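Local coordinates for protein plantazolicin methyltransferase BamL (Bacillus amyloliquefaciens subsp. plantarum, PDB 5DM0) that acts as a plantazolicin methyltransferase, probably N-methylating desmethylplantazolicin, the precursor of the antibiotic, with S-adenosylmethionine as methyl donor, at residues Q75-L80 with L105-S110; D163-S168 with A259-W264. All coordinates share one frame; numbering follows the deposited sequence.

Contact 1: Q75-L80 with L105-S110; sequences QVIQYL and LGINAS
With chi1 at -67°, Ile-77 sets CG1 beside its own N and CG2 opposite it, which points CG2 at Ala-109. Gln-78 sends CG anti to its own N (chi1 178°) and stays extended beyond it, bringing its amide to Leu-105 and laying its stem across Ile-107. Ile-77 CG2 makes an apolar contact with Ala-109 CB at 3.6 Å, with Ile-107 CG2 looser at 4.4 Å from Ile-77 CG2. Ile-107 CD1 rests against the base of Gln-78, 3.7 Å from its CA and equally close to its CB. The side chains of Ile-107 and Gln-78 cross at about a right angle. The methyl CD1 reaches from the base of Gln-78 to its CG, with NE2 a little further off. Further out, Gln-78 NE2 rests 3.8 Å from Leu-105 CD2. No hydrogen bond joins the two segments, and van der Waals contact holds them together. The loop shape presents these groups. Gly-106 takes positive phi where helix 96-104 gives way to loop, and Asn-108 centres an inverse gamma turn. Between them Ile-107 faces the helix, and after the turn Ala-109 does too. The contact lies near the surface of the Rossmann-like methyltransferase fold. Ile-77 and Ala-109 both rest on Leu-89 of strand 88-93, so the helix and the loop share one support. Ile-77 also touches Asp-68 of strand 65-69. Across helix 75-83, Tyr-79 and Leu-80 pack on helix 41-59, while Ser-110 begins edge strand 110-113 and pairs by its backbone with strand 88-93.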
ATOM      1  N   GLN A  75      -0.664 -11.416   5.561  1.00 19.68           N
ATOM      2  CA  GLN A  75      -0.868 -10.783   6.873  1.00 19.42           C
ATOM      3  C   GLN A  75      -2.034  -9.786   6.891  1.00 19.30           C
ATOM      4  O   GLN A  75      -2.834  -9.772   7.823  1.00 19.08           O
ATOM      5  CB  GLN A  75       0.420 -10.114   7.379  1.00 19.83           C
ATOM      6  CG  GLN A  75       1.602 -11.045   7.620  1.00 20.14           C
ATOM      7  CD  GLN A  75       2.543 -11.132   6.432  1.00 20.43           C
ATOM      8  OE1 GLN A  75       2.129 -11.014   5.274  1.00 19.84           O
ATOM      9  NE2 GLN A  75       3.825 -11.340   6.714  1.00 21.34           N
ATOM     10  N   VAL A  76      -2.140  -8.959   5.856  1.00 19.39           N
ATOM     11  CA  VAL A  76      -3.238  -7.986   5.771  1.00 19.43           C
ATOM     12  C   VAL A  76      -4.593  -8.681   5.645  1.00 19.49           C
ATOM     13  O   VAL A  76      -5.550  -8.330   6.337  1.00 19.92           O
ATOM     14  CB  VAL A  76      -3.021  -6.977   4.619  1.00 19.24           C
ATOM     15  CG1 VAL A  76      -4.303  -6.206   4.315  1.00 19.46           C
ATOM     16  CG2 VAL A  76      -1.882  -6.026   4.965  1.00 20.14           C
ATOM     17  N   ILE A  77      -4.666  -9.671   4.760  1.00 20.36           N
ATOM     18  CA  ILE A  77      -5.881 -10.455   4.558  1.00 21.34           C
ATOM     19  C   ILE A  77      -6.307 -11.171   5.851  1.00 22.45           C
ATOM     20  O   ILE A  77      -7.495 -11.183   6.198  1.00 22.82           O
ATOM     21  CB  ILE A  77      -5.706 -11.444   3.374  1.00 21.99           C
ATOM     22  CG1 ILE A  77      -5.575 -10.688   2.039  1.00 23.25           C
ATOM     23  CG2 ILE A  77      -6.830 -12.473   3.317  1.00 21.51           C
ATOM     24  CD1 ILE A  77      -6.760  -9.815   1.671  1.00 24.69           C
ATOM     25  N   GLN A  78      -5.336 -11.736   6.562  1.00 22.98           N
ATOM     26  CA  GLN A  78      -5.582 -12.359   7.863  1.00 25.06           C
ATOM     27  C   GLN A  78      -6.215 -11.379   8.858  1.00 24.85           C
ATOM     28  O   GLN A  78      -7.184 -11.714   9.543  1.00 24.76           O
ATOM     29  CB  GLN A  78      -4.280 -12.912   8.435  1.00 27.29           C
ATOM     30  CG  GLN A  78      -4.427 -13.533   9.813  1.00 30.84           C
ATOM     31  CD  GLN A  78      -3.255 -14.415  10.160  1.00 33.16           C
ATOM     32  OE1 GLN A  78      -2.113 -13.961  10.190  1.00 35.45           O
ATOM     33  NE2 GLN A  78      -3.529 -15.690  10.409  1.00 33.73           N
ATOM     34  N   TYR A  79      -5.655 -10.176   8.931  1.00 24.11           N
ATOM     35  CA  TYR A  79      -6.177  -9.117   9.795  1.00 24.66           C
ATOM     36  C   TYR A  79      -7.627  -8.782   9.422  1.00 25.56           C
ATOM     37  O   TYR A  79      -8.503  -8.702  10.297  1.00 26.57           O
ATOM     38  CB  TYR A  79      -5.276  -7.883   9.693  1.00 24.62           C
ATOM     39  CG  TYR A  79      -5.635  -6.736  10.612  1.00 24.49           C
ATOM     40  CD1 TYR A  79      -6.637  -5.829  10.265  1.00 24.91           C
ATOM     41  CD2 TYR A  79      -4.950  -6.542  11.815  1.00 25.30           C
ATOM     42  CE1 TYR A  79      -6.961  -4.766  11.094  1.00 24.47           C
ATOM     43  CE2 TYR A  79      -5.267  -5.481  12.656  1.00 25.03           C
ATOM     44  CZ  TYR A  79      -6.272  -4.594  12.285  1.00 25.25           C
ATOM     45  OH  TYR A  79      -6.603  -3.537  13.102  1.00 25.74           O
ATOM     46  N   LEU A  80      -7.883  -8.605   8.127  1.00 24.55           N
ATOM     47  CA  LEU A  80      -9.229  -8.298   7.646  1.00 25.51           C
ATOM     48  C   LEU A  80     -10.219  -9.436   7.892  1.00 27.38           C
ATOM     49  O   LEU A  80     -11.386  -9.188   8.219  1.00 28.89           O
ATOM     50  CB  LEU A  80      -9.222  -7.922   6.163  1.00 24.31           C
ATOM     51  CG  LEU A  80      -8.600  -6.570   5.793  1.00 24.13           C
ATOM     52  CD1 LEU A  80      -8.281  -6.540   4.303  1.00 23.28           C
ATOM     53  CD2 LEU A  80      -9.521  -5.410   6.175  1.00 23.74           C
ATOM     54  N   LEU A 105      -2.299 -20.356   5.823  1.00 36.04           N
ATOM     55  CA  LEU A 105      -3.113 -19.760   6.885  1.00 35.20           C
ATOM     56  C   LEU A 105      -4.517 -20.369   6.957  1.00 35.74           C
ATOM     57  O   LEU A 105      -5.198 -20.236   7.977  1.00 35.95           O
ATOM     58  CB  LEU A 105      -3.208 -18.237   6.716  1.00 34.69           C
ATOM     59  CG  LEU A 105      -1.912 -17.416   6.716  1.00 35.03           C
ATOM     60  CD1 LEU A 105      -2.189 -15.972   6.313  1.00 33.94           C
ATOM     61  CD2 LEU A 105      -1.206 -17.478   8.065  1.00 34.56           C
ATOM     62  N   GLY A 106      -4.935 -21.022   5.870  1.00 35.59           N
ATOM     63  CA  GLY A 106      -6.233 -21.691   5.788  1.00 36.65           C
ATOM     64  C   GLY A 106      -7.398 -20.741   5.977  1.00 37.70           C
ATOM     65  O   GLY A 106      -8.353 -21.051   6.690  1.00 38.57           O
ATOM     66  N   ILE A 107      -7.313 -19.580   5.332  1.00 35.58           N
ATOM     67  CA  ILE A 107      -8.308 -18.524   5.484  1.00 34.02           C
ATOM     68  C   ILE A 107      -9.250 -18.469   4.284  1.00 31.72           C
ATOM     69  O   ILE A 107      -8.854 -18.779   3.157  1.00 31.20           O
ATOM     70  CB  ILE A 107      -7.613 -17.163   5.728  1.00 35.39           C
ATOM     71  CG1 ILE A 107      -7.131 -17.087   7.176  1.00 36.86           C
ATOM     72  CG2 ILE A 107      -8.528 -15.982   5.403  1.00 35.45           C
ATOM     73  CD1 ILE A 107      -6.094 -16.013   7.413  1.00 38.04           C
ATOM     74  N   ASN A 108     -10.499 -18.085   4.540  1.00 30.05           N
ATOM     75  CA  ASN A 108     -11.477 -17.863   3.483  1.00 29.06           C
ATOM     76  C   ASN A 108     -11.136 -16.620   2.647  1.00 27.74           C
ATOM     77  O   ASN A 108     -11.621 -15.514   2.914  1.00 27.79           O
ATOM     78  CB  ASN A 108     -12.884 -17.755   4.077  1.00 30.13           C
ATOM     79  CG  ASN A 108     -13.959 -17.627   3.014  1.00 31.70           C
ATOM     80  OD1 ASN A 108     -13.807 -18.113   1.895  1.00 33.11           O
ATOM     81  ND2 ASN A 108     -15.058 -16.963   3.363  1.00 33.45           N
ATOM     82  N   ALA A 109     -10.287 -16.827   1.645  1.00 25.89           N
ATOM     83  CA  ALA A 109      -9.765 -15.763   0.791  1.00 24.87           C
ATOM     84  C   ALA A 109      -9.169 -16.387  -0.462  1.00 23.86           C
ATOM     85  O   ALA A 109      -8.758 -17.551  -0.447  1.00 24.11           O
ATOM     86  CB  ALA A 109      -8.695 -14.975   1.529  1.00 24.67           C
ATOM     87  N   SER A 110      -9.115 -15.618  -1.541  1.00 23.02           N
ATOM     88  CA  SER A 110      -8.465 -16.066  -2.767  1.00 22.20           C
ATOM     89  C   SER A 110      -7.071 -15.466  -2.832  1.00 21.39           C
ATOM     90  O   SER A 110      -6.928 -14.252  -2.808  1.00 21.51           O
ATOM     91  CB  SER A 110      -9.255 -15.631  -4.001  1.00 23.38           C
ATOM     92  OG  SER A 110     -10.596 -16.095  -3.953  1.00 27.39           O
TER

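Contact 2: D163-S168 with A259-W264; sequences DLDRNS and ALLHGW. With 5D8 (ethyl 2-(2-{2-[(1S)-1-amino-4-carbamimidamidobutyl]-1,3-thiazol-4-yl}-5-methyl-1,3-oxazol-4-yl)-1,3-thiazole-4-carboxylate), chain E.
Asp-163 and Leu-261 form an antiparallel hydrogen-bonded pair, with Asp-163 N to Leu-261 O at 3.0 Å and Leu-261 N to Asp-163 O at 2.7 Å. Leu-164 and Leu-260 follow as a non-hydrogen-bonded pair whose side chains diverge at the base. Their ends still meet, with Leu-164 CD2 3.9 Å from Leu-260 CD2. Both leucines line the pocket of the bound desmethylplantazolicin analog 5D8. Leu-164 CD2 reaches its oxazole carbon C6 at 3.6 Å, and CD1 of the same leucine lies by the guanidinium. Leu-260 CD1 touches the oxazole methyl C7 at 3.8 Å. Asp-163 has CG anti to its backbone N (chi1 -153°), which carries the carboxylate away from Leu-261 and to the ligand guanidinium. Two bonds grip that group: 5D8 NE to Asp-163 OD1 at 3.0 Å, and a straighter one from 5D8 NH1 to Asp-163 OD2 at 2.9 Å. Gly-137 N also donates to OD2, and Leu-164 N gives OD1 a weak bond, so the carboxylate is held from the protein side as well. Past the strand, Asp-165 OD1 closes an Asx turn by accepting from Asn-167 N through its anti lone pair. Its CB and OD2 pack across Leu-261 CD2, and Met-195 N binds OD2. Ser-168 OG takes a weak bond from Ala-259 N, and a water donates to Ala-259 O and accepts a weak bond from Asp-165 N. The paired oxygens of Asp-163 beside two leucines suit an arginine-like end followed by azole rings, consistent with recognition of the arginine end of desmethylplantazolicin.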
ATOM      1  N   ASP A 163       3.476   4.131   0.507  1.00 13.13           N
ATOM      2  CA  ASP A 163       4.813   3.725   0.065  1.00 13.58           C
ATOM      3  C   ASP A 163       5.888   4.687   0.572  1.00 13.82           C
ATOM      4  O   ASP A 163       5.589   5.761   1.094  1.00 13.84           O
ATOM      5  CB  ASP A 163       4.869   3.613  -1.468  1.00 13.61           C
ATOM      6  CG  ASP A 163       5.914   2.615  -1.950  1.00 13.67           C
ATOM      7  OD1 ASP A 163       6.323   1.746  -1.151  1.00 13.80           O
ATOM      8  OD2 ASP A 163       6.353   2.717  -3.125  1.00 14.34           O
ATOM      9  N   LEU A 164       7.145   4.278   0.420  1.00 14.93           N
ATOM     10  CA  LEU A 164       8.285   5.087   0.820  1.00 14.97           C
ATOM     11  C   LEU A 164       8.365   6.367   0.010  1.00 15.57           C
ATOM     12  O   LEU A 164       8.037   6.368  -1.170  1.00 15.16           O
ATOM     13  CB  LEU A 164       9.571   4.302   0.574  1.00 14.96           C
ATOM     14  CG  LEU A 164       9.700   2.928   1.238  1.00 15.04           C
ATOM     15  CD1 LEU A 164      11.039   2.325   0.840  1.00 14.94           C
ATOM     16  CD2 LEU A 164       9.568   3.081   2.745  1.00 15.79           C
ATOM     17  N   ASP A 165       8.810   7.449   0.644  1.00 16.15           N
ATOM     18  CA  ASP A 165       9.235   8.637  -0.105  1.00 17.03           C
ATOM     19  C   ASP A 165      10.740   8.547  -0.274  1.00 15.62           C
ATOM     20  O   ASP A 165      11.467   8.332   0.694  1.00 16.15           O
ATOM     21  CB  ASP A 165       8.851   9.950   0.605  1.00 19.15           C
ATOM     22  CG  ASP A 165       9.190  11.195  -0.231  1.00 21.72           C
ATOM     23  OD1 ASP A 165      10.366  11.364  -0.643  1.00 23.01           O
ATOM     24  OD2 ASP A 165       8.287  12.029  -0.481  1.00 22.92           O
ATOM     25  N   ARG A 166      11.198   8.735  -1.504  1.00 15.32           N
ATOM     26  CA  ARG A 166      12.612   8.617  -1.850  1.00 15.07           C
ATOM     27  C   ARG A 166      13.547   9.429  -0.938  1.00 14.83           C
ATOM     28  O   ARG A 166      14.634   8.963  -0.563  1.00 15.26           O
ATOM     29  CB  ARG A 166      12.811   9.032  -3.307  1.00 14.81           C
ATOM     30  CG  ARG A 166      14.239   8.887  -3.793  1.00 15.08           C
ATOM     31  CD  ARG A 166      14.318   8.832  -5.305  1.00 15.33           C
ATOM     32  NE  ARG A 166      14.116  10.131  -5.944  1.00 16.26           N
ATOM     33  CZ  ARG A 166      13.123  10.417  -6.787  1.00 16.24           C
ATOM     34  NH1 ARG A 166      13.055  11.629  -7.329  1.00 16.34           N
ATOM     35  NH2 ARG A 166      12.194   9.500  -7.085  1.00 16.32           N
ATOM     36  N   ASN A 167      13.121  10.635  -0.573  1.00 14.71           N
ATOM     37  CA  ASN A 167      13.970  11.516   0.233  1.00 14.50           C
ATOM     38  C   ASN A 167      14.095  11.139   1.715  1.00 14.74           C
ATOM     39  O   ASN A 167      14.804  11.812   2.453  1.00 14.31           O
ATOM     40  CB  ASN A 167      13.533  12.979   0.087  1.00 14.62           C
ATOM     41  CG  ASN A 167      13.831  13.542  -1.291  1.00 14.90           C
ATOM     42  OD1 ASN A 167      14.901  13.308  -1.845  1.00 14.76           O
ATOM     43  ND2 ASN A 167      12.900  14.331  -1.831  1.00 14.51           N
ATOM     44  N   SER A 168      13.400  10.082   2.137  1.00 14.99           N
ATOM     45  CA  SER A 168      13.433   9.634   3.531  1.00 16.56           C
ATOM     46  C   SER A 168      14.479   8.557   3.802  1.00 16.30           C
ATOM     47  O   SER A 168      14.501   7.976   4.899  1.00 16.24           O
ATOM     48  CB  SER A 168      12.056   9.120   3.951  1.00 17.62           C
ATOM     49  OG  SER A 168      11.141  10.190   4.058  1.00 21.17           O
ATOM     50  N   ALA A 259       9.267   9.423   6.398  1.00 24.65           N
ATOM     51  CA  ALA A 259       7.972   9.897   5.916  1.00 23.61           C
ATOM     52  C   ALA A 259       7.453   8.993   4.804  1.00 22.27           C
ATOM     53  O   ALA A 259       8.205   8.601   3.897  1.00 22.53           O
ATOM     54  CB  ALA A 259       8.073  11.333   5.431  1.00 23.50           C
ATOM     55  N   LEU A 260       6.170   8.657   4.876  1.00 19.79           N
ATOM     56  CA  LEU A 260       5.552   7.836   3.838  1.00 18.27           C
ATOM     57  C   LEU A 260       4.629   8.638   2.942  1.00 17.37           C
ATOM     58  O   LEU A 260       4.020   9.613   3.376  1.00 17.45           O
ATOM     59  CB  LEU A 260       4.774   6.676   4.454  1.00 18.29           C
ATOM     60  CG  LEU A 260       5.574   5.732   5.357  1.00 18.90           C
ATOM     61  CD1 LEU A 260       4.600   4.812   6.066  1.00 18.78           C
ATOM     62  CD2 LEU A 260       6.619   4.927   4.592  1.00 18.59           C
ATOM     63  N   LEU A 261       4.544   8.222   1.684  1.00 16.02           N
ATOM     64  CA  LEU A 261       3.552   8.734   0.759  1.00 15.54           C
ATOM     65  C   LEU A 261       2.237   8.000   1.003  1.00 14.90           C
ATOM     66  O   LEU A 261       2.218   6.765   1.121  1.00 14.51           O
ATOM     67  CB  LEU A 261       3.985   8.481  -0.680  1.00 16.91           C
ATOM     68  CG  LEU A 261       5.380   8.931  -1.113  1.00 18.26           C
ATOM     69  CD1 LEU A 261       5.603   8.491  -2.545  1.00 18.38           C
ATOM     70  CD2 LEU A 261       5.463  10.442  -0.972  1.00 19.05           C
ATOM     71  N   HIS A 262       1.154   8.761   1.072  1.00 14.16           N
ATOM     72  CA  HIS A 262      -0.202   8.214   1.172  1.00 14.73           C
ATOM     73  C   HIS A 262      -1.034   8.767   0.033  1.00 14.57           C
ATOM     74  O   HIS A 262      -1.220   9.979  -0.073  1.00 15.19           O
ATOM     75  CB  HIS A 262      -0.860   8.609   2.499  1.00 15.11           C
ATOM     76  CG  HIS A 262      -0.100   8.171   3.706  1.00 15.83           C
ATOM     77  ND1 HIS A 262       0.996   8.856   4.182  1.00 17.00           N
ATOM     78  CD2 HIS A 262      -0.288   7.130   4.547  1.00 16.47           C
ATOM     79  CE1 HIS A 262       1.459   8.248   5.259  1.00 16.79           C
ATOM     80  NE2 HIS A 262       0.700   7.199   5.503  1.00 16.78           N
ATOM     81  N   GLY A 263      -1.553   7.885  -0.814  1.00 14.71           N
ATOM     82  CA  GLY A 263      -2.342   8.314  -1.952  1.00 14.32           C
ATOM     83  C   GLY A 263      -3.670   7.601  -2.001  1.00 14.11           C
ATOM     84  O   GLY A 263      -3.736   6.397  -1.751  1.00 13.94           O
ATOM     85  N   TRP A 264      -4.720   8.355  -2.317  1.00 13.84           N
ATOM     86  CA  TRP A 264      -6.078   7.818  -2.462  1.00 14.02           C
ATOM     87  C   TRP A 264      -6.587   8.103  -3.861  1.00 13.99           C
ATOM     88  O   TRP A 264      -6.491   9.228  -4.333  1.00 13.74           O
ATOM     89  CB  TRP A 264      -7.040   8.476  -1.463  1.00 14.35           C
ATOM     90  CG  TRP A 264      -6.628   8.332  -0.034  1.00 14.58           C
ATOM     91  CD1 TRP A 264      -5.734   9.116   0.642  1.00 14.60           C
ATOM     92  CD2 TRP A 264      -7.108   7.365   0.905  1.00 14.62           C
ATOM     93  NE1 TRP A 264      -5.616   8.685   1.940  1.00 14.79           N
ATOM     94  CE2 TRP A 264      -6.456   7.618   2.132  1.00 14.90           C
ATOM     95  CE3 TRP A 264      -8.026   6.306   0.830  1.00 14.39           C
ATOM     96  CZ2 TRP A 264      -6.682   6.846   3.273  1.00 14.69           C
ATOM     97  CZ3 TRP A 264      -8.251   5.539   1.968  1.00 14.55           C
ATOM     98  CH2 TRP A 264      -7.583   5.815   3.173  1.00 14.65           C
TER
HETATM   99  C1  5D8 E 303      11.278  -0.481   3.742  1.00 17.24           C
HETATM  100  C2  5D8 E 303       9.905  -0.509   3.988  1.00 17.43           C
HETATM  101  C3  5D8 E 303       9.042   1.387   6.800  1.00 19.04           C
HETATM  102  C4  5D8 E 303       9.755  -2.117   2.450  1.00 16.88           C
HETATM  103  C5  5D8 E 303       7.696   1.116   6.275  1.00 18.41           C
HETATM  104  C6  5D8 E 303       9.265   0.295   5.052  1.00 17.73           C
HETATM  105  C8  5D8 E 303       9.319   2.041   8.085  1.00 20.65           C
HETATM  106  C11 5D8 E 303      10.276   2.771  10.232  1.00 23.92           C
HETATM  107  C12 5D8 E 303       8.925   3.058  10.025  1.00 25.46           C
HETATM  108  O14 5D8 E 303       8.669   4.424  11.906  1.00 32.08           O
HETATM  109  C13 5D8 E 303       8.115   3.767  11.035  1.00 29.82           C
HETATM  110  O15 5D8 E 303       6.666   3.621  10.993  1.00 32.79           O
HETATM  111  N2  5D8 E 303       8.389   2.622   8.842  1.00 23.50           N
HETATM  112  S1  5D8 E 303      10.853   1.924   8.844  1.00 21.59           S
HETATM  113  N1  5D8 E 303       9.997   0.806   6.071  1.00 18.48           N
HETATM  114  O9  5D8 E 303       7.890   0.403   5.123  1.00 18.00           O
HETATM  115  C7  5D8 E 303       6.286   1.486   6.656  1.00 18.15           C
HETATM  116  S5  5D8 E 303      11.444  -1.680   2.501  1.00 18.01           S
HETATM  117  N3  5D8 E 303       9.075  -1.385   3.352  1.00 16.93           N
HETATM  118  CA  5D8 E 303       9.283  -3.169   1.516  1.00 16.65           C
HETATM  119  N   5D8 E 303       7.861  -3.412   1.760  1.00 16.85           N
HETATM  120  CB  5D8 E 303       9.517  -2.795   0.053  1.00 16.44           C
HETATM  121  CG  5D8 E 303       9.074  -1.383  -0.319  1.00 15.33           C
HETATM  122  CD  5D8 E 303       8.799  -1.342  -1.822  1.00 15.16           C
HETATM  123  NE  5D8 E 303       8.601   0.065  -2.196  1.00 14.54           N
HETATM  124  CZ  5D8 E 303       9.488   0.895  -2.586  1.00 14.92           C
HETATM  125  NH1 5D8 E 303       9.157   2.087  -2.877  1.00 14.73           N
HETATM  126  NH2 5D8 E 303      10.714   0.555  -2.675  1.00 14.37           N
HETATM  127  C9  5D8 E 303       5.837   4.285  11.951  1.00 33.61           C
HETATM  128  C10 5D8 E 303       4.956   3.264  12.648  1.00 35.54           C
HETATM  129  O   HOH W   1       9.753   6.284   3.668  1.00 39.12           O

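In the fold
Contact 1 comes first along the chain and closes before contact 2 opens. Their centres are 26 Å apart, on opposite sides of the chain's centre, and their nearest atoms stay about 12 Å apart. The seven-stranded mixed sheet connects them. Contact 1 joins helix 75-83 to the loop that enters edge strand 110-113. Contact 2 pairs strand 157-164 with the antiparallel strand 260-268 near the other edge. The bound S-adenosyl-L-homocysteine lies about 9 Å from the side chain of Ile-77 and about 8 Å from that of Asp-163. Contact 1 packs helix against loop at one edge of the sheet without touching this cofactor product, while contact 2 supplies Asp-163, Leu-164 and Leu-260 to the analog's pocket.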